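Local coordinates for protein beta-glucosidase (PDB 5M6G) that probably hydrolyses terminal, non-reducing beta-D-glucosyl residues with release of beta-D-glucose, as a glycoside hydrolase of family 3, at residues Y143-A151 with G191-E199; D175-R186 with V226-G237. All blocks are in the same frame, centred on the assembly; numbering follows the deposited sequence.

Contact 1. Residues Y143-A151 with G191-E199. With MG (magnesium ion), chain D; SOR (sorbitol), chain L.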
# COMPACT_ATOMS: atom_id res chain seq x y z
N TYR A 143 -7.91 4.47 -4.74
CA TYR A 143 -8.73 3.34 -4.35
C TYR A 143 -8.78 3.22 -2.83
O TYR A 143 -7.94 3.80 -2.13
CB TYR A 143 -8.18 2.05 -4.98
CG TYR A 143 -8.29 2.08 -6.50
CD1 TYR A 143 -9.50 1.75 -7.13
CD2 TYR A 143 -7.23 2.48 -7.29
CE1 TYR A 143 -9.62 1.81 -8.51
CE2 TYR A 143 -7.33 2.53 -8.67
CZ TYR A 143 -8.53 2.20 -9.27
OH TYR A 143 -8.64 2.27 -10.65
N PRO A 144 -9.77 2.53 -2.29
CA PRO A 144 -9.77 2.26 -0.84
C PRO A 144 -8.46 1.60 -0.43
O PRO A 144 -7.88 0.81 -1.17
CB PRO A 144 -10.96 1.32 -0.65
CG PRO A 144 -11.90 1.67 -1.77
CD PRO A 144 -10.97 1.97 -2.94
N HIS A 145 -7.99 1.94 0.77
CA HIS A 145 -6.83 1.24 1.29
C HIS A 145 -7.17 -0.23 1.55
O HIS A 145 -8.34 -0.64 1.58
CB HIS A 145 -6.30 1.91 2.55
CG HIS A 145 -5.30 3.00 2.29
ND1 HIS A 145 -4.11 2.78 1.63
CD2 HIS A 145 -5.33 4.32 2.60
CE1 HIS A 145 -3.44 3.92 1.55
NE2 HIS A 145 -4.16 4.87 2.13
N ASN A 146 -6.12 -1.02 1.75
CA ASN A 146 -6.24 -2.48 1.79
C ASN A 146 -7.25 -2.97 2.83
O ASN A 146 -7.97 -3.94 2.58
CB ASN A 146 -4.87 -3.11 2.05
CG ASN A 146 -4.01 -3.16 0.81
OD1 ASN A 146 -4.48 -2.87 -0.28
ND2 ASN A 146 -2.74 -3.54 0.96
N ILE A 147 -7.32 -2.33 4.00
CA ILE A 147 -8.21 -2.86 5.04
C ILE A 147 -9.65 -2.87 4.54
O ILE A 147 -10.36 -3.87 4.68
CB ILE A 147 -8.03 -2.09 6.37
CG1 ILE A 147 -8.93 -2.69 7.46
CG2 ILE A 147 -8.34 -0.59 6.21
CD1 ILE A 147 -8.70 -2.09 8.84
N GLY A 148 -10.09 -1.78 3.89
CA GLY A 148 -11.42 -1.77 3.31
C GLY A 148 -11.57 -2.76 2.17
O GLY A 148 -12.61 -3.41 2.03
N LEU A 149 -10.52 -2.90 1.34
CA LEU A 149 -10.55 -3.93 0.31
C LEU A 149 -10.71 -5.32 0.92
O LEU A 149 -11.44 -6.16 0.38
CB LEU A 149 -9.28 -3.85 -0.54
CG LEU A 149 -9.12 -2.53 -1.33
CD1 LEU A 149 -7.91 -2.60 -2.30
CD2 LEU A 149 -10.42 -2.13 -2.09
N GLY A 150 -10.04 -5.59 2.04
CA GLY A 150 -10.24 -6.87 2.71
C GLY A 150 -11.67 -7.03 3.19
O GLY A 150 -12.24 -8.12 3.11
N ALA A 151 -12.27 -5.94 3.66
CA ALA A 151 -13.67 -5.97 4.09
C ALA A 151 -14.62 -6.31 2.95
O ALA A 151 -15.70 -6.85 3.21
CB ALA A 151 -14.05 -4.62 4.70
N GLY A 191 0.63 1.50 13.00
CA GLY A 191 0.33 2.55 12.05
C GLY A 191 0.11 2.09 10.62
O GLY A 191 -0.29 2.90 9.78
N ARG A 192 0.36 0.81 10.32
CA ARG A 192 0.12 0.29 8.98
C ARG A 192 -1.02 -0.73 8.95
O ARG A 192 -1.16 -1.47 7.97
CB ARG A 192 1.41 -0.32 8.41
CG ARG A 192 2.63 0.52 8.69
CD ARG A 192 3.82 0.11 7.82
NE ARG A 192 3.64 0.52 6.43
CZ ARG A 192 4.63 0.55 5.53
NH1 ARG A 192 5.86 0.20 5.90
NH2 ARG A 192 4.40 0.94 4.28
N THR A 193 -1.83 -0.77 10.01
CA THR A 193 -2.97 -1.68 10.02
C THR A 193 -3.83 -1.49 8.77
O THR A 193 -4.36 -2.46 8.22
CB THR A 193 -3.81 -1.46 11.29
OG1 THR A 193 -3.02 -1.80 12.43
CG2 THR A 193 -5.08 -2.31 11.27
N TYR A 194 -3.97 -0.25 8.29
CA TYR A 194 -4.83 -0.01 7.14
C TYR A 194 -4.22 -0.53 5.85
O TYR A 194 -4.94 -0.70 4.86
CB TYR A 194 -5.16 1.47 6.98
CG TYR A 194 -4.03 2.40 6.54
CD1 TYR A 194 -3.68 2.54 5.19
CD2 TYR A 194 -3.37 3.18 7.47
CE1 TYR A 194 -2.67 3.42 4.81
CE2 TYR A 194 -2.36 4.04 7.10
CZ TYR A 194 -2.02 4.17 5.76
OH TYR A 194 -1.02 5.04 5.42
N GLU A 195 -2.91 -0.77 5.83
CA GLU A 195 -2.30 -1.35 4.64
C GLU A 195 -2.46 -2.86 4.59
O GLU A 195 -2.02 -3.48 3.62
CB GLU A 195 -0.82 -0.97 4.59
CG GLU A 195 -0.62 0.53 4.64
CD GLU A 195 0.77 0.93 4.19
OE1 GLU A 195 1.13 0.63 3.03
OE2 GLU A 195 1.49 1.55 5.01
N SER A 196 -3.08 -3.46 5.60
CA SER A 196 -3.28 -4.90 5.66
C SER A 196 -4.68 -5.27 5.20
O SER A 196 -5.66 -4.62 5.57
CB SER A 196 -3.05 -5.40 7.09
OG SER A 196 -3.39 -6.77 7.26
N PHE A 197 -4.78 -6.33 4.40
CA PHE A 197 -6.09 -6.83 4.01
C PHE A 197 -6.86 -7.46 5.17
O PHE A 197 -8.08 -7.65 5.06
CB PHE A 197 -5.94 -7.85 2.89
CG PHE A 197 -5.49 -7.26 1.59
CD1 PHE A 197 -6.35 -6.46 0.86
CD2 PHE A 197 -4.23 -7.54 1.09
CE1 PHE A 197 -5.95 -5.92 -0.38
CE2 PHE A 197 -3.82 -7.02 -0.13
CZ PHE A 197 -4.68 -6.20 -0.86
N GLY A 198 -6.21 -7.81 6.26
CA GLY A 198 -6.95 -8.36 7.37
C GLY A 198 -6.05 -9.08 8.34
O GLY A 198 -4.86 -9.30 8.08
N GLU A 199 -6.64 -9.46 9.47
CA GLU A 199 -5.88 -10.09 10.54
C GLU A 199 -5.68 -11.59 10.33
O GLU A 199 -4.88 -12.20 11.05
CB GLU A 199 -6.58 -9.87 11.89
CG GLU A 199 -7.81 -10.75 12.06
CD GLU A 199 -8.58 -10.43 13.33
OE1 GLU A 199 -8.37 -9.35 13.91
OE2 GLU A 199 -9.41 -11.27 13.74
MG MG D . -6.86 -8.30 15.04
C1 SOR L . 7.32 0.44 2.33
C2 SOR L . 7.48 1.50 1.26
C3 SOR L . 8.61 2.44 1.66
C4 SOR L . 8.59 3.72 0.82
C5 SOR L . 9.28 4.90 1.51
C6 SOR L . 8.89 6.17 0.77
O1 SOR L . 6.02 -0.10 2.31
O2 SOR L . 7.78 0.88 0.02
O3 SOR L . 9.83 1.78 1.48
O4 SOR L . 9.19 3.48 -0.43
O5 SOR L . 8.94 5.00 2.89
O6 SOR L . 9.16 7.31 1.57
O HOH W 1 -5.49 -6.96 13.96
O HOH W 2 -8.16 -6.48 15.51
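Tyr194 brings the edge of its ring to the face of His145, an edge-to-face pair at the point where a helix of the TIM-barrel-like N-terminal domain begins. The planes meet at 57°, and Tyr194 CE1 stands over the middle of the imidazole, 3.4 Å from His145 NE2. Tyr194 CG sits between its backbone N and carbonyl carbon (chi1 71°), which lays the phenol alongside the histidine. The polar ends both turn to the C-terminal domain: His145 NE2 bonds Gly447 O, and Tyr194 OH bonds Tyr503 O.

One residue on, the Asn146 amide stacks over the Phe197 ring, offset toward its rim with the planes 21° apart. That stack and one hydrogen bond together hold the amide flat: Asn146 ND2 donates to Glu195 O at 2.8 Å, approaching from above the carbonyl plane. Ile147 N, in the first turn of the helix, donates to Tyr194 O at 3.0 Å. The loop is thus secured to the helix start through its carbonyls.

The same loop carries a pocket residue. Arg192 grips Glu195 side-on, NE at 2.8 Å and NH2 at 3.1 Å from the single atom OE2, while NH2 also reaches sorbitol O1 at 2.8 Å. A methionine in its place would probably leave Glu195 OE2 without this double grip and sorbitol O1 without one of its donors.

The two backbones come nearest, CA to CA, at Gly150 and Phe197, so a side chain at Gly150 would strike Phe197 O; that buried oxygen, lacking a hydrogen-bond partner, receives a CA-H...O contact from Gly150 CA at 3.3 Å.

Contact 2. Residues D175-R186 with V226-G237; sequences DWSFAPCVCVAR and VMATAKHYVGDG. With MG (magnesium ion), chain F; SOR (sorbitol), chain L.
Trp176, in strand 176-177, and Met227, just ahead of strand 229-233, form a single parallel bridge in the TIM-barrel-like domain. Asp175 O accepts from Met227 N, and Met227 O from Ser177 N. Farther on, Thr229 N bonds Ala179 O, and a second, separate bridge joins Cys181 to Lys231, its register shifted by one residue; there Lys231 O takes the Val182 N-H at 2.7 Å.

Side-chain hydrogen bonds tie the strands a second time. Thr229 OG1 lies at the edge of the indole, accepting from Trp176 NE1 at 2.7 Å and donating in turn to Ser177 O, so its rotation is fixed. Lys231, extended beyond CG, delivers NZ to Phe178 O at 2.7 Å and to sorbitol O1 at 2.6 Å.

Apolar packing sandwiches the indole. Met227 CE sits over the five-membered ring, 3.3 Å from Trp176 CD2, in a CH-pi and Met-aromatic contact, while Phe178 CE1 lies over the opposite face, toward the rim.

Around the pocket, His232 follows a cis peptide bond and shares sorbitol O1 through NE2; ND1 donates to Asp236 OD2 at 2.8 Å, which orients the ring. Cys183 CB, beside its disulfide to Cys181, packs against that carboxylate.

Metal and water mark the two ends. Asp175 OD1 binds a magnesium ion with Gly173 O and four waters, while its OD2 bonds Tyr108 OH; one water accepts from Val184 N and Gly237 N, each 2.9 Å away.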
# COMPACT_ATOMS: atom_id res chain seq x y z
N ASP A 175 7.71 1.11 -13.75
CA ASP A 175 7.65 -0.29 -14.09
C ASP A 175 7.24 -1.19 -12.95
O ASP A 175 7.04 -2.38 -13.17
CB ASP A 175 9.03 -0.75 -14.58
CG ASP A 175 9.59 0.18 -15.60
OD1 ASP A 175 9.01 0.21 -16.70
OD2 ASP A 175 10.56 0.91 -15.29
N TRP A 176 7.11 -0.65 -11.75
CA TRP A 176 7.26 -1.46 -10.54
C TRP A 176 6.59 -0.72 -9.39
O TRP A 176 6.98 0.41 -9.09
CB TRP A 176 8.76 -1.69 -10.29
CG TRP A 176 9.16 -2.47 -9.07
CD1 TRP A 176 8.36 -3.19 -8.21
CD2 TRP A 176 10.51 -2.61 -8.58
NE1 TRP A 176 9.14 -3.77 -7.22
CE2 TRP A 176 10.46 -3.42 -7.42
CE3 TRP A 176 11.75 -2.12 -9.01
CZ2 TRP A 176 11.60 -3.76 -6.70
CZ3 TRP A 176 12.89 -2.46 -8.29
CH2 TRP A 176 12.81 -3.27 -7.15
N SER A 177 5.58 -1.33 -8.79
CA SER A 177 4.93 -0.78 -7.61
C SER A 177 5.30 -1.59 -6.39
O SER A 177 5.39 -2.82 -6.45
CB SER A 177 3.41 -0.75 -7.75
OG SER A 177 2.82 -0.24 -6.56
N PHE A 178 5.52 -0.90 -5.27
CA PHE A 178 5.79 -1.55 -3.99
C PHE A 178 4.44 -1.91 -3.35
O PHE A 178 4.01 -1.33 -2.35
CB PHE A 178 6.63 -0.64 -3.10
CG PHE A 178 7.92 -0.16 -3.77
CD1 PHE A 178 8.74 -1.03 -4.46
CD2 PHE A 178 8.28 1.18 -3.71
CE1 PHE A 178 9.91 -0.58 -5.07
CE2 PHE A 178 9.45 1.64 -4.32
CZ PHE A 178 10.27 0.76 -5.00
N ALA A 179 3.78 -2.87 -3.98
CA ALA A 179 2.42 -3.29 -3.62
C ALA A 179 2.19 -4.68 -4.18
O ALA A 179 2.69 -5.00 -5.27
CB ALA A 179 1.38 -2.29 -4.17
N PRO A 180 1.39 -5.51 -3.49
CA PRO A 180 0.62 -5.21 -2.26
C PRO A 180 1.34 -5.51 -0.94
O PRO A 180 2.18 -6.42 -0.87
CB PRO A 180 -0.58 -6.14 -2.40
CG PRO A 180 -0.01 -7.37 -3.06
CD PRO A 180 0.96 -6.78 -4.10
N CYS A 181 0.99 -4.76 0.10
CA CYS A 181 1.28 -5.22 1.46
C CYS A 181 0.46 -6.48 1.73
O CYS A 181 -0.78 -6.42 1.75
CB CYS A 181 0.93 -4.14 2.51
SG CYS A 181 1.75 -4.31 4.19
N VAL A 182 1.14 -7.61 1.88
CA VAL A 182 0.51 -8.86 2.30
C VAL A 182 0.67 -9.07 3.80
O VAL A 182 0.42 -10.17 4.31
CB VAL A 182 1.04 -10.05 1.48
CG1 VAL A 182 0.85 -9.77 -0.03
CG2 VAL A 182 2.51 -10.33 1.80
N CYS A 183 1.11 -8.03 4.50
CA CYS A 183 1.12 -7.97 5.96
C CYS A 183 -0.20 -8.44 6.55
O CYS A 183 -1.27 -8.05 6.08
CB CYS A 183 1.42 -6.53 6.38
SG CYS A 183 0.42 -5.17 5.53
N VAL A 184 -0.12 -9.28 7.58
CA VAL A 184 -1.27 -9.73 8.34
C VAL A 184 -1.24 -8.95 9.66
O VAL A 184 -0.45 -9.27 10.55
CB VAL A 184 -1.23 -11.24 8.57
CG1 VAL A 184 -2.41 -11.68 9.40
CG2 VAL A 184 -1.21 -11.97 7.24
N ALA A 185 -2.08 -7.93 9.77
CA ALA A 185 -2.02 -7.01 10.91
C ALA A 185 -2.73 -7.64 12.10
O ALA A 185 -3.95 -7.80 12.09
CB ALA A 185 -2.64 -5.67 10.54
N ARG A 186 -1.96 -7.97 13.14
CA ARG A 186 -2.49 -8.61 14.34
C ARG A 186 -2.65 -7.66 15.52
O ARG A 186 -3.22 -8.07 16.54
CB ARG A 186 -1.58 -9.77 14.77
CG ARG A 186 -1.24 -10.74 13.66
CD ARG A 186 -2.37 -11.71 13.39
NE ARG A 186 -2.57 -12.66 14.48
CZ ARG A 186 -3.62 -13.47 14.56
NH1 ARG A 186 -3.75 -14.32 15.58
NH2 ARG A 186 -4.56 -13.43 13.62
N VAL A 226 2.85 -4.29 -14.81
CA VAL A 226 3.67 -3.57 -13.84
C VAL A 226 4.10 -4.58 -12.78
O VAL A 226 3.27 -5.36 -12.30
CB VAL A 226 2.89 -2.40 -13.21
CG1 VAL A 226 3.53 -1.95 -11.91
CG2 VAL A 226 2.77 -1.24 -14.21
N MET A 227 5.38 -4.58 -12.44
CA MET A 227 5.86 -5.56 -11.48
C MET A 227 5.28 -5.25 -10.10
O MET A 227 5.24 -4.10 -9.67
CB MET A 227 7.38 -5.60 -11.42
CG MET A 227 7.91 -6.67 -10.47
SD MET A 227 9.66 -7.06 -10.72
CE MET A 227 10.43 -5.56 -10.15
N ALA A 228 4.81 -6.29 -9.42
CA ALA A 228 4.27 -6.17 -8.08
C ALA A 228 5.31 -6.59 -7.05
O ALA A 228 6.31 -7.26 -7.38
CB ALA A 228 3.00 -7.02 -7.93
N THR A 229 5.07 -6.19 -5.80
CA THR A 229 6.00 -6.43 -4.70
C THR A 229 5.22 -6.97 -3.50
O THR A 229 4.43 -6.24 -2.91
CB THR A 229 6.74 -5.15 -4.30
OG1 THR A 229 7.24 -4.48 -5.47
CG2 THR A 229 7.89 -5.48 -3.36
N ALA A 230 5.45 -8.23 -3.13
CA ALA A 230 4.90 -8.72 -1.87
C ALA A 230 5.74 -8.15 -0.73
O ALA A 230 6.96 -8.34 -0.69
CB ALA A 230 4.89 -10.25 -1.84
N LYS A 231 5.09 -7.43 0.19
CA LYS A 231 5.80 -6.80 1.31
C LYS A 231 4.96 -6.87 2.60
O LYS A 231 3.74 -7.05 2.53
CB LYS A 231 6.13 -5.34 0.98
CG LYS A 231 4.93 -4.39 0.96
CD LYS A 231 5.32 -3.00 0.41
CE LYS A 231 4.20 -1.96 0.68
NZ LYS A 231 4.60 -0.59 0.21
N HIS A 232 5.58 -6.74 3.77
CA HIS A 232 7.02 -6.75 3.96
C HIS A 232 7.42 -8.09 4.59
O HIS A 232 6.87 -8.50 5.62
CB HIS A 232 7.47 -5.60 4.86
CG HIS A 232 6.91 -4.27 4.47
ND1 HIS A 232 5.63 -3.87 4.81
CD2 HIS A 232 7.45 -3.23 3.78
CE1 HIS A 232 5.40 -2.66 4.34
NE2 HIS A 232 6.49 -2.24 3.72
N TYR A 233 8.38 -8.76 3.97
CA TYR A 233 8.81 -10.10 4.37
C TYR A 233 9.74 -10.06 5.58
O TYR A 233 10.81 -9.46 5.49
CB TYR A 233 9.53 -10.77 3.17
CG TYR A 233 9.92 -12.20 3.43
CD1 TYR A 233 9.03 -13.23 3.17
CD2 TYR A 233 11.16 -12.52 3.96
CE1 TYR A 233 9.36 -14.56 3.43
CE2 TYR A 233 11.51 -13.86 4.24
CZ TYR A 233 10.60 -14.86 3.96
OH TYR A 233 10.89 -16.18 4.21
N VAL A 234 9.39 -10.68 6.71
CA VAL A 234 8.09 -11.32 6.97
C VAL A 234 7.77 -11.09 8.44
O VAL A 234 8.67 -11.00 9.28
CB VAL A 234 8.10 -12.84 6.61
CG1 VAL A 234 9.24 -13.58 7.32
CG2 VAL A 234 6.74 -13.49 6.92
N GLY A 235 6.48 -10.95 8.75
CA GLY A 235 6.04 -10.73 10.12
C GLY A 235 5.83 -9.28 10.50
O GLY A 235 5.75 -8.99 11.70
N ASP A 236 5.75 -8.37 9.52
CA ASP A 236 5.61 -6.96 9.87
C ASP A 236 4.32 -6.69 10.65
O ASP A 236 4.28 -5.78 11.48
CB ASP A 236 5.69 -6.09 8.60
CG ASP A 236 4.76 -6.56 7.48
OD1 ASP A 236 4.25 -7.70 7.52
OD2 ASP A 236 4.54 -5.77 6.54
N GLY A 237 3.28 -7.50 10.45
CA GLY A 237 2.03 -7.34 11.20
C GLY A 237 2.03 -7.98 12.57
O GLY A 237 1.04 -7.89 13.31
MG MG F . 7.46 1.16 -17.86
C1 SOR L . 7.32 0.44 2.33
C2 SOR L . 7.48 1.50 1.26
C3 SOR L . 8.61 2.44 1.66
C4 SOR L . 8.59 3.72 0.82
C5 SOR L . 9.28 4.90 1.51
C6 SOR L . 8.89 6.17 0.77
O1 SOR L . 6.02 -0.10 2.31
O2 SOR L . 7.78 0.88 0.02
O3 SOR L . 9.83 1.78 1.48
O4 SOR L . 9.19 3.48 -0.43
O5 SOR L . 8.94 5.00 2.89
O6 SOR L . 9.16 7.31 1.57
O HOH W 3 2.43 -9.75 8.78
O HOH W 4 9.20 1.48 -19.15
O HOH W 5 7.45 -0.48 -19.05
O HOH W 6 6.35 1.96 -19.37
O HOH W 7 5.66 0.42 -16.98

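How the contacts relate
The two contacts interlock: their segments alternate along the chain, and their centres lie 12 Å apart. They also touch directly. Ser196 OG of contact 1 is 2.7 Å from Cys183 O of contact 2, a probable hydrogen bond, as is the 2.9 Å approach of Arg186 NH2 to Glu199 O; the side chain of Glu199 binds magnesium together with Ile596 and Asn597. Sorbitol O1 is where the two sets of residues converge, the Arg192 loop and Lys231 and His232 of segment 226-237 reaching it separately. Nearest side-chain atoms of Arg192 and His232 are about 3 Å apart, and those of Glu195 and Lys231 about 5 Å, while Asp129 and Asp310 also bind the ligand.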